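Variant surface glycoprotein MITAT 1.1 (PDB 5LY9) forms a dense coat on the surface of the bloodstream parasite, and antigenically distinct versions of it let the trypanosome evade the host immune response. Local coordinates at residues S50-L53 / A54-E58; Y100-G103 / S104-F108; T126-A129 / D130-A133; A245-E248 / A249-A252. One frame throughout, in Å; residues are numbered along the deposited sequence.

Interaction 1. Residues S50-L53 / A54-E58; sequences SIYL and AKNPE
Asn-56 reaches back over Tyr-52. Its side chain bonds to a carbonyl of the last turn and so closes the C-terminal end of helix 24-55, a long helix of the VSG N-terminal domain. Asn-56 ND2 donates to Tyr-52 O at 3.0 Å, in the carbonyl plane and on a lone pair. The acceptor lies close to the amide plane of Asn-56, so the bond is well aimed at both ends. The backbone N of Asn-56 also meets Tyr-52 O, but that bond is weak.

The same ND2 sits over the tyrosine ring. It lies 3.6 Å above the ring plane, over its centre, and the amide and ring planes are 32° apart. Tyr-52 CG is anti to the backbone N (chi1 -176°), which swings the ring along the helix so that one ring face meets the amide. Asn-56 ND2 also donates to Glu-322 OE2. This amide nitrogen is thus held by two acceptors while resting on an aromatic face.

Regular helix bonds come before. Ala-54 N donates to Ser-50 O at 2.9 Å, and Lys-55 N to Ile-51 O at 2.9 Å. Asn-56 is the first residue to leave helical geometry. Lys-55 NZ forms a salt bridge with Glu-322.

Tyr-52 and Leu-53 pack on Leu-65 of helix 62-114. Ile-51 packs on Ile-349 and Leu-350 of helix 343-367. Pro-57 touches Val-361 of the second subunit.

Interaction 2. Residues Y100-G103 / S104-F108; sequences YLKG and SIDEF
Lys-102 and Asp-106, one helical turn apart, form a buried salt bridge. Lys-102 NZ donates to Asp-106 OD2 at 2.8 Å and meets the syn lone pair of that oxygen. The lysine chain is extended as far as CE, then bends at its last torsion (chi4 54°), which turns NZ in to the carboxylate. Lys-102 CG also lies 3.6 Å from Asp-106 OD2, so the aliphatic part of the lysine runs close to the acid. On another side of the helix, Leu-101 CG meets the terminal methyl CD1 of Ile-105 at 3.9 Å.

The backbone beneath is regular alpha helix. Ile-105 N donates to Leu-101 O at 3.0 Å, and Asp-106 N donates to Lys-102 O at 2.8 Å. Helix 62-114 is one of the long helices that give the elongated N-terminal domain of A-type VSGs its shape. Here it lies in the dimer interface.

Lys-102 NZ is gripped by three oxygens, Asp-106 OD2, Thr-18 OG1 and Ser-148 O, and Thr-18 OG1 also bonds to Asp-106 OD1. Asp-106 OD2 is bonded as well to Tyr-100 OH of the second subunit, and the reciprocal bond joins Tyr-100 to Asp-106 of that subunit. Ser-104 OG bonds to Gly-103 O of the second subunit, and Glu-107 OE2 to Leu-214 N of the second subunit.

Interaction 3. Residues T126-A129 / D130-A133; sequences TTNA and DTAA
Asp-130 and Thr-131 both bond to the side-chain oxygen of Asn-128. Asp-130 comes first, with its backbone N donating to Asn-128 OD1 at 3.0 Å. This is an Asx turn, set on the type I beta turn from Asn-128 to Thr-131. The donor is in the carbonyl plane, on a lone pair. The side chain of Asp-130 turns to other partners: OD2 bonds to Ser-186 OG, and OD1 accepts from the backbone N of Thr-187 and of Gly-188.

Thr-131 follows. Its hydroxyl OG1 donates to Asn-128 OD1 at 2.7 Å, also in the carbonyl plane. Two donors therefore grip this one oxygen. A chi1 of 57° puts Asn-128 CG between its own backbone N and carbonyl carbon, and the amide then folds over the turn. A water joins the amide nitrogen to the same hydroxyl, accepting from Asn-128 ND2 at 3.2 Å and donating to Thr-131 OG1 at 2.9 Å. Thr-131 O accepts from Thr-126 N at 2.9 Å. Thr-126 OG1 lies 3.5 Å from Thr-131 CB.

Ala-133 brings the chain back beside Thr-126, with their CA atoms 5.8 Å apart. This loop leads from helix 62-114 to strand 135-136. Thr-126 also bonds through its backbone to Ala-8, the first residue of helix 8-21.

Interaction 4. Residues A245-E248 / A249-A252; sequences AWHE and AWEA
His-247 and Trp-250 form an offset edge-to-face pair. The edge of the tryptophan six-membered ring points at the face of the imidazole, with planes at 73° and centroids 5.4 Å apart. Trp-250 CZ3 comes to 3.7 Å from His-247 NE2, and CE3 stands over the rim of the imidazole face. His-247 CG is anti to the backbone N (chi1 -178°), and this carries the ring along the helix toward its next turn. There the carboxylate of Glu-251 reaches the imidazole edge, with OE1 at 3.3 Å from His-247 CE1.

Backbone bonds join the two turns, such as Glu-251 N to His-247 O at 2.9 Å. Helix 244-254 is a short helix lying against helix 62-114 of the VSG N-terminal domain. Its tightly packed part is Ala-245, Trp-246 and Ala-249, all buried. Trp-246 also packs on helix 8-21, and its NE1 bonds to Leu-214 O.

Glu-248, Trp-250 and Glu-251 make the looser part. These three are partly exposed, and their polar ends are nonetheless bonded. Trp-250 NE1 bonds to Gln-164 O, while Arg-93 of helix 62-114 forms salt bridges with both acids at the margin and probably offsets their like charges.

Overall arrangement
All four contacts are local, and they follow in series along the chain without nesting or crossing. Interaction 1 ends helix 24-55, just before the turn into helix 62-114. Interaction 2 lies far along that second helix, with its centre about 58 Å from that of interaction 1 and on the opposite side of the chain's centre. Both touch the second subunit. Interaction 3 closes a turn in the loop beyond helix 62-114, about 23 Å from interaction 2 between centres. Interaction 4 comes much later, yet helix 244-254 folds back onto interaction 2. There Leu-101 CD1 lies 3.6 Å from Trp-246 CE2, and Leu-101 CD2 lies 4.0 Å from Ala-249 CB.

Interaction 1. Residues S50-L53 / A54-E58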
loop_
_atom_site.group_PDB
_atom_site.type_symbol
_atom_site.label_atom_id
_atom_site.label_comp_id
_atom_site.label_asym_id
_atom_site.label_seq_id
_atom_site.Cartn_x
_atom_site.Cartn_y
_atom_site.Cartn_z
ATOM N N SER A 50 -29.561 12.056 4.652
ATOM C CA SER A 50 -29.654 13.350 3.967
ATOM C C SER A 50 -30.802 13.417 2.965
ATOM O O SER A 50 -31.511 14.434 2.864
ATOM C CB SER A 50 -28.386 13.692 3.218
ATOM O OG SER A 50 -27.217 13.725 4.064
ATOM N N ILE A 51 -30.977 12.347 2.191
ATOM C CA ILE A 51 -32.027 12.265 1.229
ATOM C C ILE A 51 -33.413 12.276 1.928
ATOM O O ILE A 51 -34.321 12.990 1.516
ATOM C CB ILE A 51 -31.891 10.962 0.369
ATOM C CG1 ILE A 51 -30.681 11.036 -0.588
ATOM C CG2 ILE A 51 -33.210 10.682 -0.351
ATOM C CD1 ILE A 51 -30.154 9.661 -1.028
ATOM N N TYR A 52 -33.537 11.505 3.007
ATOM C CA TYR A 52 -34.795 11.465 3.744
ATOM C C TYR A 52 -35.140 12.889 4.233
ATOM O O TYR A 52 -36.297 13.354 4.148
ATOM C CB TYR A 52 -34.670 10.580 4.946
ATOM C CG TYR A 52 -35.976 10.432 5.677
ATOM C CD1 TYR A 52 -36.347 11.312 6.620
ATOM C CD2 TYR A 52 -36.777 9.297 5.438
ATOM C CE1 TYR A 52 -37.590 11.172 7.279
ATOM C CE2 TYR A 52 -37.983 9.115 6.120
ATOM C CZ TYR A 52 -38.375 10.054 7.014
ATOM O OH TYR A 52 -39.592 9.910 7.682
ATOM N N LEU A 53 -34.160 13.579 4.796
ATOM C CA LEU A 53 -34.399 14.932 5.263
ATOM C C LEU A 53 -34.773 15.857 4.144
ATOM O O LEU A 53 -35.672 16.731 4.313
ATOM C CB LEU A 53 -33.175 15.464 5.949
ATOM C CG LEU A 53 -32.897 14.845 7.303
ATOM C CD1 LEU A 53 -31.450 15.075 7.730
ATOM C CD2 LEU A 53 -33.824 15.454 8.313
ATOM N N ALA A 54 -34.042 15.777 3.036
ATOM C CA ALA A 54 -34.387 16.653 1.911
ATOM C C ALA A 54 -35.777 16.410 1.358
ATOM O O ALA A 54 -36.441 17.373 0.919
ATOM C CB ALA A 54 -33.373 16.526 0.810
ATOM N N LYS A 55 -36.211 15.166 1.428
ATOM C CA LYS A 55 -37.487 14.739 0.892
ATOM C C LYS A 55 -38.582 15.080 1.871
ATOM O O LYS A 55 -39.744 15.285 1.450
ATOM C CB LYS A 55 -37.410 13.275 0.619
ATOM C CG LYS A 55 -38.630 12.630 0.006
ATOM C CD LYS A 55 -38.340 11.198 -0.418
ATOM C CE LYS A 55 -39.536 10.593 -1.132
ATOM N NZ LYS A 55 -40.660 10.362 -0.180
ATOM N N ASN A 56 -38.233 15.200 3.162
ATOM C CA ASN A 56 -39.225 15.327 4.245
ATOM C C ASN A 56 -38.935 16.474 5.198
ATOM O O ASN A 56 -38.638 16.252 6.376
ATOM C CB ASN A 56 -39.350 14.040 5.031
ATOM C CG ASN A 56 -39.881 12.882 4.223
ATOM O OD1 ASN A 56 -41.075 12.720 4.054
ATOM N ND2 ASN A 56 -39.015 12.045 3.786
ATOM N N PRO A 57 -39.018 17.724 4.719
ATOM C CA PRO A 57 -38.618 18.825 5.529
ATOM C C PRO A 57 -39.493 18.993 6.742
ATOM O O PRO A 57 -39.026 19.550 7.731
ATOM C CB PRO A 57 -38.767 20.068 4.578
ATOM C CG PRO A 57 -39.667 19.618 3.520
ATOM C CD PRO A 57 -39.255 18.163 3.321
ATOM N N GLU A 58 -40.733 18.519 6.687
ATOM C CA GLU A 58 -41.620 18.679 7.811
ATOM C C GLU A 58 -41.571 17.501 8.752
ATOM O O GLU A 58 -42.442 17.369 9.584
ATOM C CB GLU A 58 -43.046 18.935 7.341
ATOM C CG GLU A 58 -43.064 20.072 6.362
ATOM C CD GLU A 58 -44.462 20.342 5.876
ATOM O OE1 GLU A 58 -45.281 20.689 6.743
ATOM O OE2 GLU A 58 -44.706 20.160 4.649
#

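Interaction 2. Residues Y100-G103 / S104-F108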
loop_
_atom_site.group_PDB
_atom_site.type_symbol
_atom_site.label_atom_id
_atom_site.label_comp_id
_atom_site.label_asym_id
_atom_site.label_seq_id
_atom_site.Cartn_x
_atom_site.Cartn_y
_atom_site.Cartn_z
ATOM N N TYR A 100 10.333 -7.358 1.399
ATOM C CA TYR A 100 11.788 -7.173 1.480
ATOM C C TYR A 100 12.472 -8.350 2.167
ATOM O O TYR A 100 13.471 -8.899 1.674
ATOM C CB TYR A 100 12.066 -5.869 2.253
ATOM C CG TYR A 100 13.529 -5.499 2.365
ATOM C CD1 TYR A 100 14.383 -5.412 1.232
ATOM C CD2 TYR A 100 14.088 -5.259 3.606
ATOM C CE1 TYR A 100 15.684 -5.046 1.355
ATOM C CE2 TYR A 100 15.429 -4.876 3.742
ATOM C CZ TYR A 100 16.239 -4.794 2.613
ATOM O OH TYR A 100 17.562 -4.460 2.750
ATOM N N LEU A 101 11.940 -8.741 3.326
ATOM C CA LEU A 101 12.429 -9.914 4.053
ATOM C C LEU A 101 12.315 -11.185 3.195
ATOM O O LEU A 101 13.312 -11.965 3.096
ATOM C CB LEU A 101 11.712 -10.042 5.400
ATOM C CG LEU A 101 12.099 -11.290 6.154
ATOM C CD1 LEU A 101 13.547 -11.250 6.508
ATOM C CD2 LEU A 101 11.222 -11.397 7.417
ATOM N N LYS A 102 11.190 -11.363 2.495
ATOM C CA LYS A 102 11.005 -12.513 1.620
ATOM C C LYS A 102 12.028 -12.548 0.516
ATOM O O LYS A 102 12.574 -13.634 0.150
ATOM C CB LYS A 102 9.615 -12.488 1.054
ATOM C CG LYS A 102 9.348 -13.641 0.156
ATOM C CD LYS A 102 7.903 -13.794 -0.161
ATOM C CE LYS A 102 7.590 -14.518 -1.455
ATOM N NZ LYS A 102 8.230 -15.881 -1.580
ATOM N N GLY A 103 12.386 -11.359 -0.009
ATOM C CA GLY A 103 13.395 -11.327 -1.098
ATOM C C GLY A 103 14.729 -11.807 -0.645
ATOM O O GLY A 103 15.446 -12.514 -1.378
ATOM N N SER A 104 15.131 -11.479 0.582
ATOM C CA SER A 104 16.385 -11.956 1.066
ATOM C C SER A 104 16.364 -13.449 1.399
ATOM O O SER A 104 17.322 -14.183 1.050
ATOM C CB SER A 104 16.840 -11.232 2.360
ATOM O OG SER A 104 16.932 -9.770 2.083
ATOM N N ILE A 105 15.287 -13.916 2.059
ATOM C CA ILE A 105 15.135 -15.342 2.301
ATOM C C ILE A 105 15.194 -16.118 0.987
ATOM O O ILE A 105 15.914 -17.103 0.883
ATOM C CB ILE A 105 13.835 -15.638 3.036
ATOM C CG1 ILE A 105 13.934 -14.999 4.447
ATOM C CG2 ILE A 105 13.578 -17.136 3.088
ATOM C CD1 ILE A 105 12.580 -15.035 5.136
ATOM N N ASP A 106 14.449 -15.687 -0.006
ATOM C CA ASP A 106 14.375 -16.462 -1.247
ATOM C C ASP A 106 15.757 -16.509 -1.937
ATOM O O ASP A 106 16.175 -17.517 -2.526
ATOM C CB ASP A 106 13.287 -15.893 -2.179
ATOM C CG ASP A 106 11.868 -16.166 -1.701
ATOM O OD1 ASP A 106 11.704 -16.867 -0.660
ATOM O OD2 ASP A 106 10.927 -15.686 -2.409
ATOM N N GLU A 107 16.452 -15.379 -1.912
ATOM C CA GLU A 107 17.770 -15.303 -2.585
ATOM C C GLU A 107 18.741 -16.258 -1.879
ATOM O O GLU A 107 19.511 -17.007 -2.533
ATOM C CB GLU A 107 18.262 -13.873 -2.635
ATOM C CG GLU A 107 19.637 -13.643 -3.264
ATOM C CD GLU A 107 19.686 -13.889 -4.767
ATOM O OE1 GLU A 107 18.588 -13.730 -5.416
ATOM O OE2 GLU A 107 20.858 -14.124 -5.264
ATOM N N PHE A 108 18.763 -16.235 -0.551
ATOM C CA PHE A 108 19.738 -17.087 0.179
ATOM C C PHE A 108 19.362 -18.564 0.018
ATOM O O PHE A 108 20.246 -19.418 -0.200
ATOM C CB PHE A 108 19.969 -16.679 1.608
ATOM C CG PHE A 108 21.226 -17.217 2.160
ATOM C CD1 PHE A 108 22.468 -16.629 1.795
ATOM C CD2 PHE A 108 21.228 -18.377 2.885
ATOM C CE1 PHE A 108 23.629 -17.149 2.260
ATOM C CE2 PHE A 108 22.419 -18.894 3.358
ATOM C CZ PHE A 108 23.591 -18.333 3.029
#

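Interaction 3. Residues T126-A129 / D130-A133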
loop_
_atom_site.group_PDB
_atom_site.type_symbol
_atom_site.label_atom_id
_atom_site.label_comp_id
_atom_site.label_asym_id
_atom_site.label_seq_id
_atom_site.Cartn_x
_atom_site.Cartn_y
_atom_site.Cartn_z
ATOM N N THR A 126 18.690 -33.216 4.156
ATOM C CA THR A 126 17.579 -33.712 4.921
ATOM C C THR A 126 18.002 -33.880 6.357
ATOM O O THR A 126 17.881 -32.944 7.198
ATOM C CB THR A 126 17.002 -34.982 4.297
ATOM O OG1 THR A 126 18.049 -35.982 4.300
ATOM C CG2 THR A 126 16.508 -34.694 2.936
ATOM N N THR A 127 18.514 -35.065 6.697
ATOM C CA THR A 127 18.903 -35.402 8.069
ATOM C C THR A 127 20.396 -35.827 8.162
ATOM O O THR A 127 20.885 -36.038 9.265
ATOM C CB THR A 127 18.085 -36.606 8.553
ATOM O OG1 THR A 127 18.315 -37.682 7.625
ATOM C CG2 THR A 127 16.547 -36.280 8.648
ATOM N N ASN A 128 21.134 -35.830 7.051
ATOM C CA ASN A 128 22.565 -36.215 7.010
ATOM C C ASN A 128 23.208 -35.427 5.891
ATOM O O ASN A 128 22.532 -34.804 5.032
ATOM C CB ASN A 128 22.791 -37.712 6.757
ATOM C CG ASN A 128 22.153 -38.205 5.465
ATOM O OD1 ASN A 128 22.579 -37.923 4.360
ATOM N ND2 ASN A 128 21.180 -39.025 5.612
ATOM N N ALA A 129 24.525 -35.446 5.898
ATOM C CA ALA A 129 25.282 -34.598 4.970
ATOM C C ALA A 129 25.184 -34.976 3.541
ATOM O O ALA A 129 25.584 -34.158 2.668
ATOM C CB ALA A 129 26.713 -34.483 5.381
ATOM N N ASP A 130 24.708 -36.207 3.250
ATOM C CA ASP A 130 24.742 -36.748 1.884
ATOM C C ASP A 130 23.486 -36.705 1.018
ATOM O O ASP A 130 23.495 -37.190 -0.125
ATOM C CB ASP A 130 25.180 -38.230 1.954
ATOM C CG ASP A 130 26.543 -38.418 2.569
ATOM O OD1 ASP A 130 27.322 -37.469 2.645
ATOM O OD2 ASP A 130 26.835 -39.562 3.018
ATOM N N THR A 131 22.398 -36.190 1.594
ATOM C CA THR A 131 21.095 -36.329 1.024
ATOM C C THR A 131 20.534 -34.950 0.826
ATOM O O THR A 131 20.014 -34.306 1.771
ATOM C CB THR A 131 20.221 -37.186 1.892
ATOM O OG1 THR A 131 20.953 -38.377 2.260
ATOM C CG2 THR A 131 18.994 -37.523 1.191
ATOM N N ALA A 132 20.664 -34.470 -0.398
ATOM C CA ALA A 132 20.059 -33.163 -0.777
ATOM C C ALA A 132 18.535 -33.266 -0.759
ATOM O O ALA A 132 17.946 -34.261 -1.128
ATOM C CB ALA A 132 20.509 -32.730 -2.167
ATOM N N ALA A 133 17.884 -32.187 -0.342
ATOM C CA ALA A 133 16.477 -32.023 -0.557
ATOM C C ALA A 133 16.200 -32.113 -2.021
ATOM O O ALA A 133 17.046 -31.718 -2.843
ATOM C CB ALA A 133 16.076 -30.634 -0.039
HETATM O O HOH W 1 20.183 -40.958 3.310
#

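Interaction 4. Residues A245-E248 / A249-A252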
loop_
_atom_site.group_PDB
_atom_site.type_symbol
_atom_site.label_atom_id
_atom_site.label_comp_id
_atom_site.label_asym_id
_atom_site.label_seq_id
_atom_site.Cartn_x
_atom_site.Cartn_y
_atom_site.Cartn_z
ATOM N N ALA A 245 15.608 -6.139 9.152
ATOM C CA ALA A 245 14.498 -6.528 8.276
ATOM C C ALA A 245 13.489 -7.438 8.975
ATOM O O ALA A 245 12.281 -7.387 8.666
ATOM C CB ALA A 245 14.987 -7.172 6.995
ATOM N N TRP A 246 13.973 -8.295 9.893
ATOM C CA TRP A 246 13.118 -9.204 10.658
ATOM C C TRP A 246 12.306 -8.443 11.691
ATOM O O TRP A 246 11.126 -8.673 11.815
ATOM C CB TRP A 246 13.948 -10.268 11.357
ATOM C CG TRP A 246 14.690 -11.132 10.391
ATOM C CD1 TRP A 246 15.891 -10.896 9.800
ATOM C CD2 TRP A 246 14.306 -12.435 9.973
ATOM N NE1 TRP A 246 16.276 -11.968 9.048
ATOM C CE2 TRP A 246 15.327 -12.938 9.144
ATOM C CE3 TRP A 246 13.199 -13.230 10.203
ATOM C CZ2 TRP A 246 15.237 -14.218 8.534
ATOM C CZ3 TRP A 246 13.118 -14.471 9.598
ATOM C CH2 TRP A 246 14.110 -14.952 8.789
ATOM N N HIS A 247 12.932 -7.510 12.373
ATOM C CA HIS A 247 12.187 -6.658 13.289
ATOM C C HIS A 247 11.140 -5.856 12.523
ATOM O O HIS A 247 10.010 -5.741 12.996
ATOM C CB HIS A 247 13.134 -5.658 13.954
ATOM C CG HIS A 247 12.438 -4.796 14.944
ATOM N ND1 HIS A 247 11.730 -3.692 14.576
ATOM C CD2 HIS A 247 12.233 -4.954 16.268
ATOM C CE1 HIS A 247 11.164 -3.153 15.648
ATOM N NE2 HIS A 247 11.508 -3.864 16.697
ATOM N N GLU A 248 11.492 -5.326 11.333
ATOM C CA GLU A 248 10.600 -4.501 10.603
ATOM C C GLU A 248 9.357 -5.247 10.095
ATOM O O GLU A 248 8.235 -4.767 10.253
ATOM C CB GLU A 248 11.324 -3.816 9.433
ATOM C CG GLU A 248 10.385 -3.029 8.542
ATOM C CD GLU A 248 9.746 -1.790 9.176
ATOM O OE1 GLU A 248 10.073 -1.386 10.300
ATOM O OE2 GLU A 248 8.894 -1.198 8.509
ATOM N N ALA A 249 9.516 -6.459 9.540
ATOM C CA ALA A 249 8.319 -7.248 9.158
ATOM C C ALA A 249 7.452 -7.584 10.355
ATOM O O ALA A 249 6.250 -7.532 10.250
ATOM C CB ALA A 249 8.669 -8.499 8.423
ATOM N N TRP A 250 8.078 -7.897 11.478
ATOM C CA TRP A 250 7.316 -8.217 12.661
ATOM C C TRP A 250 6.492 -7.065 13.207
ATOM O O TRP A 250 5.277 -7.198 13.445
ATOM C CB TRP A 250 8.246 -8.816 13.722
ATOM C CG TRP A 250 7.671 -8.945 15.062
ATOM C CD1 TRP A 250 6.788 -9.862 15.490
ATOM C CD2 TRP A 250 8.054 -8.169 16.196
ATOM N NE1 TRP A 250 6.551 -9.677 16.865
ATOM C CE2 TRP A 250 7.285 -8.617 17.299
ATOM C CE3 TRP A 250 8.898 -7.073 16.360
ATOM C CZ2 TRP A 250 7.384 -8.037 18.589
ATOM C CZ3 TRP A 250 9.035 -6.503 17.646
ATOM C CH2 TRP A 250 8.232 -6.971 18.727
ATOM N N GLU A 251 7.156 -5.963 13.428
ATOM C CA GLU A 251 6.496 -4.749 13.937
ATOM C C GLU A 251 5.468 -4.235 12.943
ATOM O O GLU A 251 4.332 -3.909 13.332
ATOM C CB GLU A 251 7.520 -3.685 14.241
ATOM C CG GLU A 251 6.889 -2.427 14.787
ATOM C CD GLU A 251 7.892 -1.430 15.317
ATOM O OE1 GLU A 251 8.361 -1.632 16.485
ATOM O OE2 GLU A 251 8.231 -0.503 14.561
ATOM N N ALA A 252 5.795 -4.213 11.647
ATOM C CA ALA A 252 4.835 -3.706 10.692
ATOM C C ALA A 252 3.602 -4.602 10.660
ATOM O O ALA A 252 2.482 -4.127 10.521
ATOM C CB ALA A 252 5.454 -3.638 9.317
#